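Local coordinates for Atu0111 protein (Agrobacterium tumefaciens, PDB 2FSQ) that is of unknown function but has an alpha-beta fold and probably belongs to the 2H superfamily, whose characterised members act on phosphoesters, at residues P41-V46 with P221-F226; M85-G90 with L158-F163; D120-F125 with A164-Y169. All coordinates share one frame; numbering follows the deposited sequence. Where two conformers were deposited one is given.

Contact 1: residues P41-V46 with P221-F226; sequences PGNTVV and PAFCEF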
loop_
_atom_site.group_PDB
_atom_site.type_symbol
_atom_site.label_atom_id
_atom_site.label_comp_id
_atom_site.label_asym_id
_atom_site.label_seq_id
_atom_site.Cartn_x
_atom_site.Cartn_y
_atom_site.Cartn_z
ATOM N N PRO A 41 -7.561 6.628 -11.760
ATOM C CA PRO A 41 -8.208 7.248 -10.596
ATOM C C PRO A 41 -9.030 6.304 -9.746
ATOM O O PRO A 41 -9.603 5.344 -10.244
ATOM C CB PRO A 41 -9.124 8.322 -11.195
ATOM C CG PRO A 41 -8.722 8.427 -12.636
ATOM C CD PRO A 41 -8.094 7.139 -13.038
ATOM N N GLY A 42 -9.103 6.619 -8.460
ATOM C CA GLY A 42 -9.867 5.800 -7.538
ATOM C C GLY A 42 -10.016 6.487 -6.205
ATOM O O GLY A 42 -9.733 7.691 -6.066
ATOM N N ASN A 43 -10.441 5.710 -5.216
ATOM C CA ASN A 43 -10.514 6.186 -3.855
ATOM C C ASN A 43 -10.124 5.045 -2.911
ATOM O O ASN A 43 -9.965 3.901 -3.356
ATOM C CB ASN A 43 -11.889 6.804 -3.548
ATOM C CG ASN A 43 -13.045 5.866 -3.839
ATOM O OD1 ASN A 43 -13.037 4.706 -3.442
ATOM N ND2 ASN A 43 -14.080 6.392 -4.492
ATOM N N THR A 44 -9.902 5.364 -1.639
ATOM C CA THR A 44 -9.267 4.409 -0.738
ATOM C C THR A 44 -9.263 4.956 0.679
ATOM O O THR A 44 -9.429 6.159 0.865
ATOM C CB THR A 44 -7.814 4.127 -1.195
ATOM O OG1 THR A 44 -7.215 3.130 -0.363
ATOM C CG2 THR A 44 -6.959 5.376 -1.153
ATOM N N VAL A 45 -9.068 4.077 1.664
ATOM C CA VAL A 45 -8.811 4.508 3.028
ATOM C C VAL A 45 -7.357 4.169 3.366
ATOM O O VAL A 45 -6.947 3.001 3.316
ATOM C CB VAL A 45 -9.730 3.841 4.052
ATOM C CG1 VAL A 45 -9.418 4.403 5.457
ATOM C CG2 VAL A 45 -11.196 4.098 3.695
ATOM N N VAL A 46 -6.583 5.198 3.721
ATOM C CA VAL A 46 -5.167 4.984 4.011
ATOM C C VAL A 46 -4.727 5.780 5.226
ATOM O O VAL A 46 -5.400 6.729 5.614
ATOM C CB VAL A 46 -4.249 5.402 2.805
ATOM C CG1 VAL A 46 -4.757 4.840 1.513
ATOM C CG2 VAL A 46 -4.092 6.915 2.698
ATOM N N PRO A 221 -6.611 6.943 10.080
ATOM C CA PRO A 221 -7.123 6.534 8.764
ATOM C C PRO A 221 -7.973 7.631 8.132
ATOM O O PRO A 221 -8.708 8.338 8.833
ATOM C CB PRO A 221 -8.006 5.325 9.090
ATOM C CG PRO A 221 -7.478 4.810 10.400
ATOM C CD PRO A 221 -7.065 6.052 11.162
ATOM N N ALA A 222 -7.871 7.762 6.815
ATOM C CA ALA A 222 -8.605 8.773 6.090
ATOM C C ALA A 222 -9.090 8.223 4.762
ATOM O O ALA A 222 -8.338 7.549 4.056
ATOM C CB ALA A 222 -7.711 10.007 5.855
ATOM N N PHE A 223 -10.327 8.569 4.413
ATOM C CA PHE A 223 -10.859 8.283 3.085
ATOM C C PHE A 223 -10.298 9.331 2.119
ATOM O O PHE A 223 -10.417 10.546 2.371
ATOM C CB PHE A 223 -12.397 8.294 3.105
ATOM C CG PHE A 223 -13.026 8.084 1.755
ATOM C CD1 PHE A 223 -12.809 6.907 1.044
ATOM C CD2 PHE A 223 -13.834 9.059 1.196
ATOM C CE1 PHE A 223 -13.374 6.706 -0.196
ATOM C CE2 PHE A 223 -14.416 8.863 -0.044
ATOM C CZ PHE A 223 -14.195 7.684 -0.738
ATOM N N CYS A 224 -9.682 8.859 1.033
ATOM C CA CYS A 224 -8.928 9.693 0.105
ATOM C C CYS A 224 -9.357 9.427 -1.316
ATOM O O CYS A 224 -9.884 8.343 -1.634
ATOM C CB CYS A 224 -7.425 9.386 0.162
ATOM S SG CYS A 224 -6.644 9.682 1.763
ATOM N N GLU A 225 -9.105 10.399 -2.184
ATOM C CA GLU A 225 -9.179 10.161 -3.626
ATOM C C GLU A 225 -7.806 10.346 -4.269
ATOM O O GLU A 225 -6.950 11.063 -3.734
ATOM C CB GLU A 225 -10.220 11.077 -4.292
ATOM C CG GLU A 225 -9.805 12.535 -4.271
ATOM C CD GLU A 225 -10.853 13.485 -4.807
ATOM O OE1 GLU A 225 -11.989 13.049 -5.119
ATOM O OE2 GLU A 225 -10.524 14.685 -4.880
ATOM N N PHE A 226 -7.599 9.727 -5.429
ATOM C CA PHE A 226 -6.337 9.846 -6.137
ATOM C C PHE A 226 -6.555 9.792 -7.640
ATOM O O PHE A 226 -7.502 9.129 -8.091
ATOM C CB PHE A 226 -5.351 8.753 -5.711
ATOM C CG PHE A 226 -5.885 7.342 -5.885
ATOM C CD1 PHE A 226 -5.720 6.665 -7.091
ATOM C CD2 PHE A 226 -6.541 6.696 -4.832
ATOM C CE1 PHE A 226 -6.213 5.350 -7.261
ATOM C CE2 PHE A 226 -7.044 5.398 -4.984
ATOM C CZ PHE A 226 -6.864 4.708 -6.184
#
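G42 and F226 open a run of antiparallel beta pairing that shows how a sheet joins parts of a chain far apart in sequence. The two strands, 42-46 and 222-226, are the central pair of a four-stranded antiparallel sheet, flanked by strands 84-92 and 233-237.

The backbone bonding is regular. G42 with F226, T44 with C224 and V46 with A222 are hydrogen-bonded pairs, each closed by two N-H to carbonyl bonds. The shortest of the six, C224 N to T44 O at 2.7 Å, is nearly straight at the carbonyl. N43 with E225 and V45 with F223 alternate with them as non-hydrogen-bonded pairs, where CA-H...O contacts add to the seam, as from V45 CA to A222 O at 3.2 Å.

On the face that carries N43, V45, F223 and E225, the F223 ring swings back across the partner strand, with CG anti to the backbone N (chi1 177°). Its CE1 lies 3.7 Å from N43 CB, and the amide and ring planes are 53° apart. V45 CG2 sits at the ring edge. The buried amide of N43 is satisfied at both ends: OD1 accepts from the backbone N of V91, and ND2 bonds to T115 of helix 111-121, a helix that covers part of this face.

On the other face, V46 CG2 touches C224 SG at 3.9 Å, while T44 CG2 approaches the rim of the F226 ring near its plane, 3.8 Å from CE2. F226 itself folds over its glycine partner. Its CG lies between the backbone N and the carbonyl carbon (chi1 56°), which brings the ring over G42, and G42 CA makes a CH-pi contact 3.8 Å from the ring centroid.

Contact 2: residues M85-G90 with L158-F163; sequences MTVFQG and LWRDTF. With ACY (acetic acid), chain B.
R160 reaches V87 by a bend: its chain is extended at chi2 and then turns at chi3 (48°), carrying the guanidinium from helix 150-167 to the corner of strand 84-92. On the strand side, F88 holds CG anti to the backbone N (chi1 -171°), which sets its ring alongside F163, the two side chains running in opposite directions. The corner is a classic beta bulge, in which V87 and F88 both face V45 on the neighbouring strand.

At the bulge, R160 NH1 donates to V87 O at 2.9 Å, nearly straight (163°) and in the guanidinium plane. NH1 also donates to a water that accepts from Q89 N, so it holds V87 O directly and Q89 N through the water. H174 O, bonded to NH2, and a cation-pi contact with Y177 hold the rest of the group.

F163 CB sits over one face of the F88 ring in a CH-pi contact, 3.9 Å from the centroid. The V87 and F163 side chains cross at about a right angle, with CG1 of V87 4.0 Å from CE2 of F163.

T86 OG1 donates to acetate OXT at 2.9 Å, and T182 OG1 also bonds the acetate, probably from the crystallisation liquor. Both threonines end His-x-Thr sequences, the signature of 2H phosphoesterases, so it may mark the equivalent of their active-site cleft. The bonds on the buried guanidinium would fix its rotation and probably offset the cost of burying charge.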
loop_
_atom_site.group_PDB
_atom_site.type_symbol
_atom_site.label_atom_id
_atom_site.label_comp_id
_atom_site.label_asym_id
_atom_site.label_seq_id
_atom_site.Cartn_x
_atom_site.Cartn_y
_atom_site.Cartn_z
HETATM N N MSE A 85 0.070 3.503 4.518
HETATM C CA MSE A 85 -0.404 2.137 4.650
HETATM C C MSE A 85 -1.890 2.147 4.311
HETATM O O MSE A 85 -2.679 2.805 4.986
HETATM C CB MSE A 85 -0.233 1.614 6.080
HETATM C CG MSE A 85 -0.673 0.158 6.175
HETATM SE SE MSE A 85 -0.684 -0.468 8.045
HETATM C CE MSE A 85 -2.447 0.205 8.513
ATOM N N THR A 86 -2.296 1.391 3.294
ATOM C CA THR A 86 -3.732 1.246 3.005
ATOM C C THR A 86 -4.400 0.452 4.133
ATOM O O THR A 86 -3.857 -0.539 4.632
ATOM C CB THR A 86 -3.917 0.563 1.654
ATOM O OG1 THR A 86 -3.305 1.392 0.665
ATOM C CG2 THR A 86 -5.405 0.366 1.300
ATOM N N VAL A 87 -5.550 0.955 4.578
ATOM C CA VAL A 87 -6.356 0.251 5.574
ATOM C C VAL A 87 -7.459 -0.540 4.867
ATOM O O VAL A 87 -7.700 -1.695 5.193
ATOM C CB VAL A 87 -6.987 1.231 6.571
ATOM C CG1 VAL A 87 -7.869 0.508 7.598
ATOM C CG2 VAL A 87 -5.877 2.006 7.289
ATOM N N PHE A 88 -8.109 0.079 3.881
ATOM C CA PHE A 88 -9.162 -0.605 3.112
ATOM C C PHE A 88 -9.215 -0.003 1.724
ATOM O O PHE A 88 -9.413 1.205 1.591
ATOM C CB PHE A 88 -10.520 -0.452 3.818
ATOM C CG PHE A 88 -11.604 -1.293 3.212
ATOM C CD1 PHE A 88 -11.822 -2.581 3.663
ATOM C CD2 PHE A 88 -12.421 -0.792 2.195
ATOM C CE1 PHE A 88 -12.828 -3.376 3.120
ATOM C CE2 PHE A 88 -13.428 -1.588 1.630
ATOM C CZ PHE A 88 -13.646 -2.860 2.109
ATOM N N GLN A 89 -8.992 -0.822 0.686
ATOM C CA GLN A 89 -9.030 -0.323 -0.690
ATOM C C GLN A 89 -10.431 0.113 -1.057
ATOM O O GLN A 89 -11.385 -0.628 -0.828
ATOM C CB GLN A 89 -8.646 -1.406 -1.694
ATOM C CG GLN A 89 -7.194 -1.789 -1.710
ATOM C CD GLN A 89 -6.857 -2.688 -2.906
ATOM O OE1 GLN A 89 -7.601 -2.740 -3.882
ATOM N NE2 GLN A 89 -5.737 -3.395 -2.826
ATOM N N GLY A 90 -10.538 1.276 -1.699
ATOM C CA GLY A 90 -11.801 1.718 -2.294
ATOM C C GLY A 90 -11.862 1.209 -3.734
ATOM O O GLY A 90 -11.252 0.198 -4.087
ATOM N N LEU A 158 -11.124 -4.991 13.012
ATOM C CA LEU A 158 -12.443 -4.395 13.268
ATOM C C LEU A 158 -12.679 -3.185 12.365
ATOM O O LEU A 158 -13.765 -3.019 11.823
ATOM C CB LEU A 158 -12.620 -4.020 14.750
ATOM C CG LEU A 158 -13.860 -3.198 15.111
ATOM C CD1 LEU A 158 -15.144 -3.966 14.806
ATOM C CD2 LEU A 158 -13.805 -2.821 16.579
ATOM N N TRP A 159 -11.675 -2.325 12.220
ATOM C CA TRP A 159 -11.780 -1.232 11.263
ATOM C C TRP A 159 -12.146 -1.745 9.875
ATOM O O TRP A 159 -13.037 -1.208 9.231
ATOM C CB TRP A 159 -10.460 -0.470 11.176
ATOM C CG TRP A 159 -10.210 0.537 12.276
ATOM C CD1 TRP A 159 -9.733 0.288 13.539
ATOM C CD2 TRP A 159 -10.387 1.953 12.188
ATOM N NE1 TRP A 159 -9.609 1.475 14.245
ATOM C CE2 TRP A 159 -10.007 2.509 13.435
ATOM C CE3 TRP A 159 -10.843 2.809 11.180
ATOM C CZ2 TRP A 159 -10.050 3.885 13.685
ATOM C CZ3 TRP A 159 -10.881 4.181 11.425
ATOM C CH2 TRP A 159 -10.514 4.702 12.682
ATOM N N ARG A 160 -11.452 -2.777 9.412
ATOM C CA ARG A 160 -11.670 -3.287 8.054
ATOM C C ARG A 160 -13.033 -3.928 7.903
ATOM O O ARG A 160 -13.687 -3.728 6.891
ATOM C CB ARG A 160 -10.553 -4.250 7.650
ATOM C CG ARG A 160 -9.292 -3.491 7.254
ATOM C CD ARG A 160 -8.098 -4.402 6.978
ATOM N NE ARG A 160 -8.468 -5.515 6.100
ATOM C CZ ARG A 160 -8.569 -5.429 4.776
ATOM N NH1 ARG A 160 -8.337 -4.276 4.150
ATOM N NH2 ARG A 160 -8.940 -6.501 4.082
ATOM N N ASP A 161 -13.470 -4.679 8.905
ATOM C CA ASP A 161 -14.798 -5.288 8.823
ATOM C C ASP A 161 -15.857 -4.194 8.769
ATOM O O ASP A 161 -16.863 -4.305 8.057
ATOM C CB ASP A 161 -15.070 -6.183 10.032
ATOM C CG ASP A 161 -14.325 -7.505 9.974
ATOM O OD1 ASP A 161 -13.817 -7.865 8.885
ATOM O OD2 ASP A 161 -14.238 -8.181 11.033
ATOM N N THR A 162 -15.636 -3.126 9.529
ATOM C CA THR A 162 -16.591 -2.038 9.539
ATOM C C THR A 162 -16.570 -1.322 8.183
ATOM O O THR A 162 -17.623 -1.011 7.623
ATOM C CB THR A 162 -16.314 -1.061 10.717
ATOM O OG1 THR A 162 -16.219 -1.804 11.942
ATOM C CG2 THR A 162 -17.432 -0.005 10.854
ATOM N N PHE A 163 -15.381 -1.094 7.623
ATOM C CA PHE A 163 -15.311 -0.505 6.293
ATOM C C PHE A 163 -16.003 -1.345 5.236
ATOM O O PHE A 163 -16.612 -0.785 4.327
ATOM C CB PHE A 163 -13.871 -0.230 5.862
ATOM C CG PHE A 163 -13.287 1.035 6.463
ATOM C CD1 PHE A 163 -13.940 2.267 6.341
ATOM C CD2 PHE A 163 -12.072 0.994 7.112
ATOM C CE1 PHE A 163 -13.374 3.425 6.894
ATOM C CE2 PHE A 163 -11.501 2.121 7.650
ATOM C CZ PHE A 163 -12.151 3.340 7.562
HETATM C C ACY B . -0.848 -0.333 -1.732
HETATM O O ACY B . -0.073 0.661 -1.739
HETATM O OXT ACY B . -1.878 -0.422 -1.012
HETATM C CH3 ACY B . -0.500 -1.514 -2.595
HETATM O O HOH W 1 -8.656 -3.625 1.336
#

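Contact 3: residues D120-F125 with A164-Y169; sequences DRLSTF and ADFFGY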
loop_
_atom_site.group_PDB
_atom_site.type_symbol
_atom_site.label_atom_id
_atom_site.label_comp_id
_atom_site.label_asym_id
_atom_site.label_seq_id
_atom_site.Cartn_x
_atom_site.Cartn_y
_atom_site.Cartn_z
ATOM N N ASP A 120 -20.671 10.429 1.711
ATOM C CA ASP A 120 -21.960 10.496 2.394
ATOM C C ASP A 120 -22.153 9.327 3.353
ATOM O O ASP A 120 -22.518 9.520 4.506
ATOM C CB ASP A 120 -23.110 10.538 1.380
ATOM C CG ASP A 120 -24.478 10.445 2.045
ATOM O OD1 ASP A 120 -24.746 11.221 2.993
ATOM O OD2 ASP A 120 -25.279 9.589 1.624
ATOM N N ARG A 121 -21.897 8.113 2.877
ATOM C CA ARG A 121 -22.075 6.931 3.701
ATOM C C ARG A 121 -21.142 6.956 4.895
ATOM O O ARG A 121 -21.529 6.542 5.989
ATOM C CB ARG A 121 -21.817 5.664 2.888
ATOM C CG ARG A 121 -22.936 5.309 1.969
ATOM C CD ARG A 121 -22.597 4.072 1.167
ATOM N NE ARG A 121 -22.622 2.841 1.951
ATOM C CZ ARG A 121 -23.723 2.224 2.372
ATOM N NH1 ARG A 121 -24.922 2.740 2.128
ATOM N NH2 ARG A 121 -23.622 1.097 3.061
ATOM N N LEU A 122 -19.921 7.446 4.684
ATOM C CA LEU A 122 -18.894 7.445 5.738
ATOM C C LEU A 122 -19.056 8.551 6.786
ATOM O O LEU A 122 -18.274 8.615 7.746
ATOM C CB LEU A 122 -17.494 7.499 5.130
ATOM C CG LEU A 122 -17.079 6.236 4.359
ATOM C CD1 LEU A 122 -15.929 6.555 3.413
ATOM C CD2 LEU A 122 -16.743 5.088 5.317
ATOM N N SER A 123 -20.064 9.403 6.608
ATOM C CA SER A 123 -20.367 10.465 7.573
ATOM C C SER A 123 -20.841 9.931 8.925
ATOM O O SER A 123 -20.774 10.637 9.932
ATOM C CB SER A 123 -21.402 11.435 6.993
ATOM O OG SER A 123 -20.795 12.287 6.042
ATOM N N THR A 124 -21.321 8.693 8.940
ATOM C CA THR A 124 -21.735 8.026 10.177
ATOM C C THR A 124 -20.804 6.886 10.625
ATOM O O THR A 124 -21.194 6.057 11.462
ATOM C CB THR A 124 -23.174 7.486 10.067
ATOM O OG1 THR A 124 -23.257 6.550 8.987
ATOM C CG2 THR A 124 -24.173 8.628 9.838
ATOM N N PHE A 125 -19.590 6.833 10.070
ATOM C CA PHE A 125 -18.597 5.834 10.509
ATOM C C PHE A 125 -18.322 5.949 12.009
ATOM O O PHE A 125 -18.093 7.063 12.505
ATOM C CB PHE A 125 -17.295 5.986 9.729
ATOM C CG PHE A 125 -16.414 4.778 9.792
ATOM C CD1 PHE A 125 -16.712 3.658 9.024
ATOM C CD2 PHE A 125 -15.305 4.749 10.622
ATOM C CE1 PHE A 125 -15.930 2.541 9.089
ATOM C CE2 PHE A 125 -14.496 3.618 10.684
ATOM C CZ PHE A 125 -14.816 2.510 9.918
ATOM N N ALA A 164 -15.913 -2.667 5.350
ATOM C CA ALA A 164 -16.567 -3.541 4.370
ATOM C C ALA A 164 -18.065 -3.287 4.369
ATOM O O ALA A 164 -18.688 -3.265 3.317
ATOM C CB ALA A 164 -16.259 -5.006 4.658
ATOM N N ASP A 165 -18.643 -3.071 5.549
ATOM C CA ASP A 165 -20.068 -2.738 5.640
ATOM C C ASP A 165 -20.393 -1.418 4.949
ATOM O O ASP A 165 -21.379 -1.315 4.225
ATOM C CB ASP A 165 -20.515 -2.688 7.102
ATOM C CG ASP A 165 -20.560 -4.053 7.749
ATOM O OD1 ASP A 165 -20.645 -5.068 7.022
ATOM O OD2 ASP A 165 -20.509 -4.114 9.001
ATOM N N PHE A 166 -19.577 -0.393 5.187
ATOM C CA PHE A 166 -19.798 0.910 4.547
ATOM C C PHE A 166 -19.544 0.923 3.041
ATOM O O PHE A 166 -20.265 1.552 2.273
ATOM C CB PHE A 166 -18.975 2.000 5.256
ATOM C CG PHE A 166 -19.596 2.470 6.552
ATOM C CD1 PHE A 166 -19.523 1.693 7.703
ATOM C CD2 PHE A 166 -20.275 3.680 6.605
ATOM C CE1 PHE A 166 -20.092 2.126 8.899
ATOM C CE2 PHE A 166 -20.850 4.121 7.803
ATOM C CZ PHE A 166 -20.768 3.342 8.936
ATOM N N PHE A 167 -18.504 0.220 2.613
ATOM C CA PHE A 167 -18.149 0.196 1.195
ATOM C C PHE A 167 -19.023 -0.763 0.391
ATOM O O PHE A 167 -19.174 -0.587 -0.820
ATOM C CB PHE A 167 -16.660 -0.128 1.029
ATOM C CG PHE A 167 -15.766 1.069 1.186
ATOM C CD1 PHE A 167 -15.241 1.697 0.064
ATOM C CD2 PHE A 167 -15.444 1.578 2.454
ATOM C CE1 PHE A 167 -14.408 2.815 0.178
ATOM C CE2 PHE A 167 -14.606 2.700 2.575
ATOM C CZ PHE A 167 -14.094 3.316 1.436
ATOM N N GLY A 168 -19.574 -1.768 1.070
ATOM C CA GLY A 168 -20.526 -2.700 0.461
ATOM C C GLY A 168 -19.898 -3.769 -0.415
ATOM O O GLY A 168 -20.552 -4.309 -1.303
ATOM N N TYR A 169 -18.641 -4.111 -0.139
ATOM C CA TYR A 169 -17.988 -5.256 -0.765
ATOM C C TYR A 169 -16.850 -5.699 0.126
ATOM O O TYR A 169 -16.443 -4.975 1.049
ATOM C CB TYR A 169 -17.436 -4.926 -2.169
ATOM C CG TYR A 169 -16.433 -3.783 -2.165
ATOM C CD1 TYR A 169 -15.110 -3.977 -1.751
ATOM C CD2 TYR A 169 -16.803 -2.518 -2.575
ATOM C CE1 TYR A 169 -14.196 -2.923 -1.748
ATOM C CE2 TYR A 169 -15.906 -1.472 -2.572
ATOM C CZ TYR A 169 -14.605 -1.681 -2.167
ATOM O OH TYR A 169 -13.748 -0.616 -2.174
#
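F166 O receives R121 NE at 2.7 Å, the shortest polar bond between the end of helix 111-121 and the end of helix 150-167. It is nearly straight (168°), and the donor lies in the carbonyl plane while the oxygen lies close to the guanidinium plane. From the same edge of the guanidinium, NH2 makes a weak bond to D165 O at 3.5 Å. The bend of R121 at chi3 (72°) turns this edge toward two consecutive carbonyls of the last helical turn, just before G168 leaves helical geometry with positive phi.

The F166 ring lies against segment 120-125, one face to F125 and its rim to R121 O and T124 OG1. F125 presents its edge to that face in an edge-to-face pair, with centroids 5.1 Å apart and planes at 63°. T124 OG1 lies near the ring plane, 3.6 Å from F166 CE2. L122 divides its two methyls: CD2 packs on F166 CB at 3.8 Å, and CD1 approaches F167 CE2. Farther inward, F125 stacks on F163, which extends the aromatic cluster toward the sheet, and F167 meets Y118 and F88.

Here the positive guanidinium faces the carbonyl-rich C-terminal end of a helix, where the helix dipole would favour it. The arginine would probably complement the helix end electrostatically, while F166 joins the same two helix ends by apolar contact.

How the contacts relate
From the N terminus, strand 42-48 comes first, and contact 1 closes a loop of 174 residues when strand 222-226 pairs with it. Contacts 2 and 3 are both nested inside that loop. They cross each other, since strand 84-92 and then the end of helix 111-121 pass before helix 150-167 returns to meet each in turn. That helix thus bridges sheet and neighbouring helix. Direct links knit the three: V45 bonds to V87 and F88, Y169 OH reaches Q89 O, and F167 packs on V45 and F223. Together they tie the four-stranded sheet to the two helices packed against it.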